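Local coordinates for protein ornithine decarboxylase (Entamoeba histolytica, PDB 4AIB) that probably decarboxylates L-ornithine to putrescine with the help of pyridoxal 5'-phosphate, the step that feeds polyamine synthesis, and works as a homodimer, at residues 219-224 against 253-258; 274-279 against 345-350. All blocks are in the same frame, centred on the assembly; numbering follows the deposited sequence.

After an N-terminal part whose strand 27-31 joins the beta domain, the chain builds the barrel that binds pyridoxal phosphate in this family, and interaction 1 is made late in that barrel. Residues 253-258 return to lie beside 219-224, closing a loop of 28 residues that contains helix 232-245. Only after this is complete does interaction 2 open, in the beta domain: residues 345-350 come back to 274-279 after 65 intervening residues that hold strands but no helix. The two contacts thus follow in series, neither crossing nor enclosing the other. Their centres are 46 Å apart, on opposite sides of the chain's centre, one in the wall of the barrel and the other beside the second subunit.

Interaction 1. Residues 219-224 against 253-258; sequences LIDIGG and RFIAEP
Arg-253 starts the pairing through its carbonyl O, which accepts the N-H of Ile-220 at 3.0 Å. Phe-254 lies alongside Ile-220, both side chains pointing the same way; ring atom CD1 comes 3.5 Å from Ile-220 CB, and Phe-248 meets the ring edge-to-face. Ile-255 uses both backbone polar groups: its N donates to Ile-220 O, and its O receives Ile-222 N at 3.0 Å. With CG1 held between the backbone N and the carbonyl carbon (chi1 55°), Ile-255 brings CG1 within 3.9 Å of Leu-219 CD1, the two side chains crossing at about a right angle. This is the parallel pairing of a beta-alpha-beta unit, with helix 232-245 as the crossover, in the TIM-like barrel of class-II decarboxylases. Ala-256 sets CB 3.7 Å from Ile-222 CG1. At Glu-257 the backbone N reaches Gly-223 O at 2.7 Å, from above the carbonyl plane. Its carboxylate stands nearly perpendicular to that of Asp-221, and Asp-76 brings a further carboxylate near. The Glu-257 side chain lies about 9 Å from that of Lys-57, the predicted pyridoxal phosphate attachment site, unmodified here. Asp-221 OD1 also accepts Gly-223 N in an Asx turn.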
loop_
_atom_site.group_PDB
_atom_site.type_symbol
_atom_site.label_atom_id
_atom_site.label_comp_id
_atom_site.label_asym_id
_atom_site.label_seq_id
_atom_site.Cartn_x
_atom_site.Cartn_y
_atom_site.Cartn_z
ATOM N N LEU A 219 -26.901 21.342 -5.282
ATOM C CA LEU A 219 -25.650 20.720 -5.704
ATOM C C LEU A 219 -25.804 19.237 -6.029
ATOM O O LEU A 219 -26.316 18.463 -5.222
ATOM C CB LEU A 219 -24.565 20.932 -4.639
ATOM C CG LEU A 219 -23.094 20.719 -5.018
ATOM C CD1 LEU A 219 -22.641 21.700 -6.090
ATOM C CD2 LEU A 219 -22.218 20.844 -3.782
ATOM N N ILE A 220 -25.363 18.860 -7.226
ATOM C CA ILE A 220 -25.349 17.461 -7.647
ATOM C C ILE A 220 -23.915 17.041 -7.965
ATOM O O ILE A 220 -23.296 17.556 -8.903
ATOM C CB ILE A 220 -26.280 17.206 -8.861
ATOM C CG1 ILE A 220 -27.735 17.604 -8.548
ATOM C CG2 ILE A 220 -26.188 15.760 -9.340
ATOM C CD1 ILE A 220 -28.395 16.842 -7.414
ATOM N N ASP A 221 -23.393 16.117 -7.161
ATOM C CA ASP A 221 -22.053 15.575 -7.357
ATOM C C ASP A 221 -22.150 14.220 -8.049
ATOM O O ASP A 221 -22.538 13.220 -7.436
ATOM C CB ASP A 221 -21.316 15.452 -6.019
ATOM C CG ASP A 221 -19.805 15.336 -6.180
ATOM O OD1 ASP A 221 -19.336 14.735 -7.171
ATOM O OD2 ASP A 221 -19.080 15.845 -5.298
ATOM N N ILE A 222 -21.793 14.196 -9.330
ATOM C CA ILE A 222 -21.886 12.976 -10.136
ATOM C C ILE A 222 -20.750 11.987 -9.852
ATOM O O ILE A 222 -20.734 10.875 -10.392
ATOM C CB ILE A 222 -22.002 13.281 -11.649
ATOM C CG1 ILE A 222 -20.784 14.067 -12.149
ATOM C CG2 ILE A 222 -23.298 14.028 -11.940
ATOM C CD1 ILE A 222 -20.639 14.089 -13.656
ATOM N N GLY A 223 -19.813 12.403 -9.003
ATOM C CA GLY A 223 -18.727 11.545 -8.536
ATOM C C GLY A 223 -17.582 11.397 -9.515
ATOM O O GLY A 223 -17.331 12.281 -10.337
ATOM N N GLY A 224 -16.886 10.267 -9.415
ATOM C CA GLY A 224 -15.745 9.975 -10.277
ATOM C C GLY A 224 -15.985 8.790 -11.191
ATOM O O GLY A 224 -17.117 8.531 -11.606
ATOM N N ARG A 253 -26.511 23.435 -9.301
ATOM C CA ARG A 253 -25.194 23.409 -9.934
ATOM C C ARG A 253 -24.611 21.997 -9.898
ATOM O O ARG A 253 -24.948 21.198 -9.018
ATOM C CB ARG A 253 -24.242 24.402 -9.255
ATOM C CG ARG A 253 -24.698 25.856 -9.296
ATOM C CD ARG A 253 -24.665 26.432 -10.705
ATOM N NE ARG A 253 -25.326 27.735 -10.783
ATOM C CZ ARG A 253 -26.610 27.919 -11.086
ATOM N NH1 ARG A 253 -27.400 26.885 -11.349
ATOM N NH2 ARG A 253 -27.107 29.147 -11.129
ATOM N N PHE A 254 -23.734 21.697 -10.851
ATOM C CA PHE A 254 -23.211 20.342 -11.010
ATOM C C PHE A 254 -21.695 20.266 -10.869
ATOM O O PHE A 254 -20.957 20.999 -11.530
ATOM C CB PHE A 254 -23.653 19.753 -12.354
ATOM C CG PHE A 254 -25.144 19.716 -12.539
ATOM C CD1 PHE A 254 -25.894 18.656 -12.040
ATOM C CD2 PHE A 254 -25.802 20.740 -13.211
ATOM C CE1 PHE A 254 -27.270 18.621 -12.201
ATOM C CE2 PHE A 254 -27.178 20.710 -13.379
ATOM C CZ PHE A 254 -27.913 19.649 -12.875
ATOM N N ILE A 255 -21.242 19.377 -9.991
ATOM C CA ILE A 255 -19.814 19.118 -9.815
ATOM C C ILE A 255 -19.495 17.637 -10.012
ATOM O O ILE A 255 -20.383 16.785 -9.928
ATOM C CB ILE A 255 -19.282 19.611 -8.446
ATOM C CG1 ILE A 255 -20.095 19.017 -7.285
ATOM C CG2 ILE A 255 -19.263 21.135 -8.397
ATOM C CD1 ILE A 255 -19.429 19.145 -5.931
ATOM N N ALA A 256 -18.226 17.348 -10.295
ATOM C CA ALA A 256 -17.746 15.979 -10.452
ATOM C C ALA A 256 -16.501 15.759 -9.599
ATOM O O ALA A 256 -15.908 16.720 -9.106
ATOM C CB ALA A 256 -17.450 15.687 -11.914
ATOM N N GLU A 257 -16.108 14.497 -9.431
ATOM C CA GLU A 257 -14.919 14.150 -8.650
ATOM C C GLU A 257 -13.887 13.352 -9.467
ATOM O O GLU A 257 -13.542 12.226 -9.095
ATOM C CB GLU A 257 -15.315 13.368 -7.388
ATOM C CG GLU A 257 -16.169 14.133 -6.386
ATOM C CD GLU A 257 -16.691 13.253 -5.258
ATOM O OE1 GLU A 257 -16.474 12.021 -5.302
ATOM O OE2 GLU A 257 -17.322 13.788 -4.321
ATOM N N PRO A 258 -13.376 13.935 -10.573
ATOM C CA PRO A 258 -12.451 13.160 -11.396
ATOM C C PRO A 258 -11.030 13.153 -10.831
ATOM O O PRO A 258 -10.431 14.213 -10.629
ATOM C CB PRO A 258 -12.501 13.873 -12.752
ATOM C CG PRO A 258 -12.985 15.259 -12.465
ATOM C CD PRO A 258 -13.495 15.325 -11.052
#

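Interaction 2. Residues 274-279 against 345-350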
loop_
_atom_site.group_PDB
_atom_site.type_symbol
_atom_site.label_atom_id
_atom_site.label_comp_id
_atom_site.label_asym_id
_atom_site.label_seq_id
_atom_site.Cartn_x
_atom_site.Cartn_y
_atom_site.Cartn_z
ATOM N N HIS A 274 18.256 -2.546 -12.309
ATOM C CA HIS A 274 19.300 -3.047 -11.416
ATOM C C HIS A 274 19.175 -4.531 -11.178
ATOM O O HIS A 274 19.318 -5.010 -10.049
ATOM C CB HIS A 274 19.317 -2.260 -10.103
ATOM C CG HIS A 274 18.011 -2.297 -9.342
ATOM N ND1 HIS A 274 17.749 -3.222 -8.401
ATOM C CD2 HIS A 274 16.887 -1.476 -9.410
ATOM C CE1 HIS A 274 16.521 -3.009 -7.892
ATOM N NE2 HIS A 274 15.994 -1.940 -8.511
ATOM N N GLY A 275 18.916 -5.274 -12.253
ATOM C CA GLY A 275 18.790 -6.727 -12.178
ATOM C C GLY A 275 18.319 -7.382 -13.463
ATOM O O GLY A 275 17.427 -6.868 -14.145
ATOM N N LYS A 276 18.917 -8.527 -13.788
ATOM C CA LYS A 276 18.572 -9.271 -14.999
ATOM C C LYS A 276 18.720 -10.780 -14.812
ATOM O O LYS A 276 19.653 -11.247 -14.155
ATOM C CB LYS A 276 19.429 -8.800 -16.180
ATOM C CG LYS A 276 18.899 -9.218 -17.545
ATOM C CD LYS A 276 19.682 -8.585 -18.685
ATOM C CE LYS A 276 20.933 -9.374 -19.039
ATOM N NZ LYS A 276 21.620 -8.804 -20.232
ATOM N N ARG A 277 17.788 -11.533 -15.395
ATOM C CA ARG A 277 17.844 -12.992 -15.395
ATOM C C ARG A 277 17.326 -13.561 -16.716
ATOM O O ARG A 277 16.152 -13.395 -17.058
ATOM C CB ARG A 277 17.063 -13.569 -14.207
ATOM C CG ARG A 277 17.082 -15.090 -14.124
ATOM C CD ARG A 277 16.702 -15.593 -12.741
ATOM N NE ARG A 277 15.299 -15.344 -12.410
ATOM C CZ ARG A 277 14.698 -15.779 -11.306
ATOM N NH1 ARG A 277 15.369 -16.495 -10.411
ATOM N NH2 ARG A 277 13.418 -15.502 -11.092
ATOM N N VAL A 278 18.215 -14.221 -17.453
ATOM C CA VAL A 278 17.855 -14.877 -18.708
ATOM C C VAL A 278 17.413 -16.309 -18.419
ATOM O O VAL A 278 18.153 -17.088 -17.812
ATOM C CB VAL A 278 19.024 -14.861 -19.722
ATOM C CG1 VAL A 278 18.641 -15.585 -21.006
ATOM C CG2 VAL A 278 19.447 -13.431 -20.031
ATOM N N ARG A 279 16.201 -16.645 -18.851
ATOM C CA ARG A 279 15.620 -17.958 -18.587
ATOM C C ARG A 279 14.949 -18.526 -19.836
ATOM O O ARG A 279 13.881 -18.068 -20.246
ATOM C CB ARG A 279 14.630 -17.868 -17.419
ATOM C CG ARG A 279 13.970 -19.180 -17.023
ATOM C CD ARG A 279 13.299 -19.060 -15.665
ATOM N NE ARG A 279 14.274 -19.090 -14.576
ATOM C CZ ARG A 279 14.009 -18.793 -13.306
ATOM N NH1 ARG A 279 12.787 -18.428 -12.937
ATOM N NH2 ARG A 279 14.976 -18.858 -12.400
ATOM N N LEU A 345 9.982 -6.641 -25.236
ATOM C CA LEU A 345 11.075 -5.672 -25.129
ATOM C C LEU A 345 12.405 -6.228 -25.644
ATOM O O LEU A 345 12.659 -7.426 -25.527
ATOM C CB LEU A 345 11.242 -5.214 -23.675
ATOM C CG LEU A 345 10.304 -4.128 -23.142
ATOM C CD1 LEU A 345 10.271 -4.162 -21.623
ATOM C CD2 LEU A 345 10.712 -2.748 -23.639
ATOM N N PRO A 346 13.265 -5.354 -26.207
ATOM C CA PRO A 346 14.595 -5.802 -26.632
ATOM C C PRO A 346 15.480 -6.125 -25.428
ATOM O O PRO A 346 15.195 -5.665 -24.319
ATOM C CB PRO A 346 15.146 -4.591 -27.389
ATOM C CG PRO A 346 14.439 -3.421 -26.798
ATOM C CD PRO A 346 13.062 -3.914 -26.461
ATOM N N GLU A 347 16.529 -6.915 -25.645
ATOM C CA GLU A 347 17.459 -7.272 -24.575
ATOM C C GLU A 347 18.131 -6.019 -24.020
ATOM O O GLU A 347 18.714 -5.230 -24.768
ATOM C CB GLU A 347 18.509 -8.276 -25.065
ATOM C CG GLU A 347 19.335 -8.904 -23.948
ATOM C CD GLU A 347 20.484 -9.755 -24.459
ATOM O OE1 GLU A 347 21.104 -9.387 -25.481
ATOM O OE2 GLU A 347 20.776 -10.793 -23.827
ATOM N N MET A 348 18.033 -5.843 -22.705
ATOM C CA MET A 348 18.532 -4.643 -22.043
ATOM C C MET A 348 19.709 -4.939 -21.119
ATOM O O MET A 348 19.868 -6.061 -20.638
ATOM C CB MET A 348 17.406 -3.955 -21.267
ATOM C CG MET A 348 16.335 -3.335 -22.151
ATOM S SD MET A 348 14.984 -2.580 -21.227
ATOM C CE MET A 348 14.080 -4.022 -20.668
ATOM N N GLU A 349 20.529 -3.918 -20.884
ATOM C CA GLU A 349 21.684 -4.019 -20.000
ATOM C C GLU A 349 21.466 -3.141 -18.767
ATOM O O GLU A 349 21.326 -1.921 -18.892
ATOM C CB GLU A 349 22.958 -3.606 -20.745
ATOM C CG GLU A 349 24.253 -3.817 -19.973
ATOM C CD GLU A 349 25.482 -3.410 -20.767
ATOM O OE1 GLU A 349 25.688 -3.950 -21.876
ATOM O OE2 GLU A 349 26.249 -2.554 -20.278
ATOM N N PRO A 350 21.424 -3.761 -17.570
ATOM C CA PRO A 350 21.214 -3.026 -16.319
ATOM C C PRO A 350 22.344 -2.039 -16.040
ATOM O O PRO A 350 23.521 -2.404 -16.103
ATOM C CB PRO A 350 21.190 -4.132 -15.254
ATOM C CG PRO A 350 20.872 -5.381 -16.000
ATOM C CD PRO A 350 21.527 -5.212 -17.336
#
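Lys-276 and Pro-350 make the close-packed part of this contact. The proline ring meets the root of the lysine, with Pro-350 CG 3.7 Å from Lys-276 CB, and the two side chains cross at about a right angle. The neighbouring ring atom Pro-350 CB lies 3.9 Å from Gly-275 N, so the same edge of the ring spans both residues. The lysine leaves the strand with CG opposite its own backbone N (chi1 -164°) and then turns about the CG-CD bond (chi3 85°), which brings the amino group to the carbonyl of Met-348. That bond, from Lys-276 NZ to Met-348 O, is 3.3 Å long, and the donor is tilted 25° from the carbonyl plane.

Towards Glu-347 the contact loosens. This exposed side chain crosses the lysine at about a right angle, but Glu-347 OE2 remains 4.2 Å from Lys-276 NZ, too far for a salt bridge, so any attraction is probably modest.

The contact joins the long strand 267-281 to the loop that leads on from strand 341-346. Lys-276 also rests on Ile-287 and Tyr-289 of the antiparallel neighbour 284-291, and Tyr-289 OH takes the N-H of Met-348. Beyond lies the dimer interface: Arg-277 and Arg-279 form salt bridges with Asp-122 and Glu-164 of the second subunit, Glu-164 opening that subunit's helix 164-174.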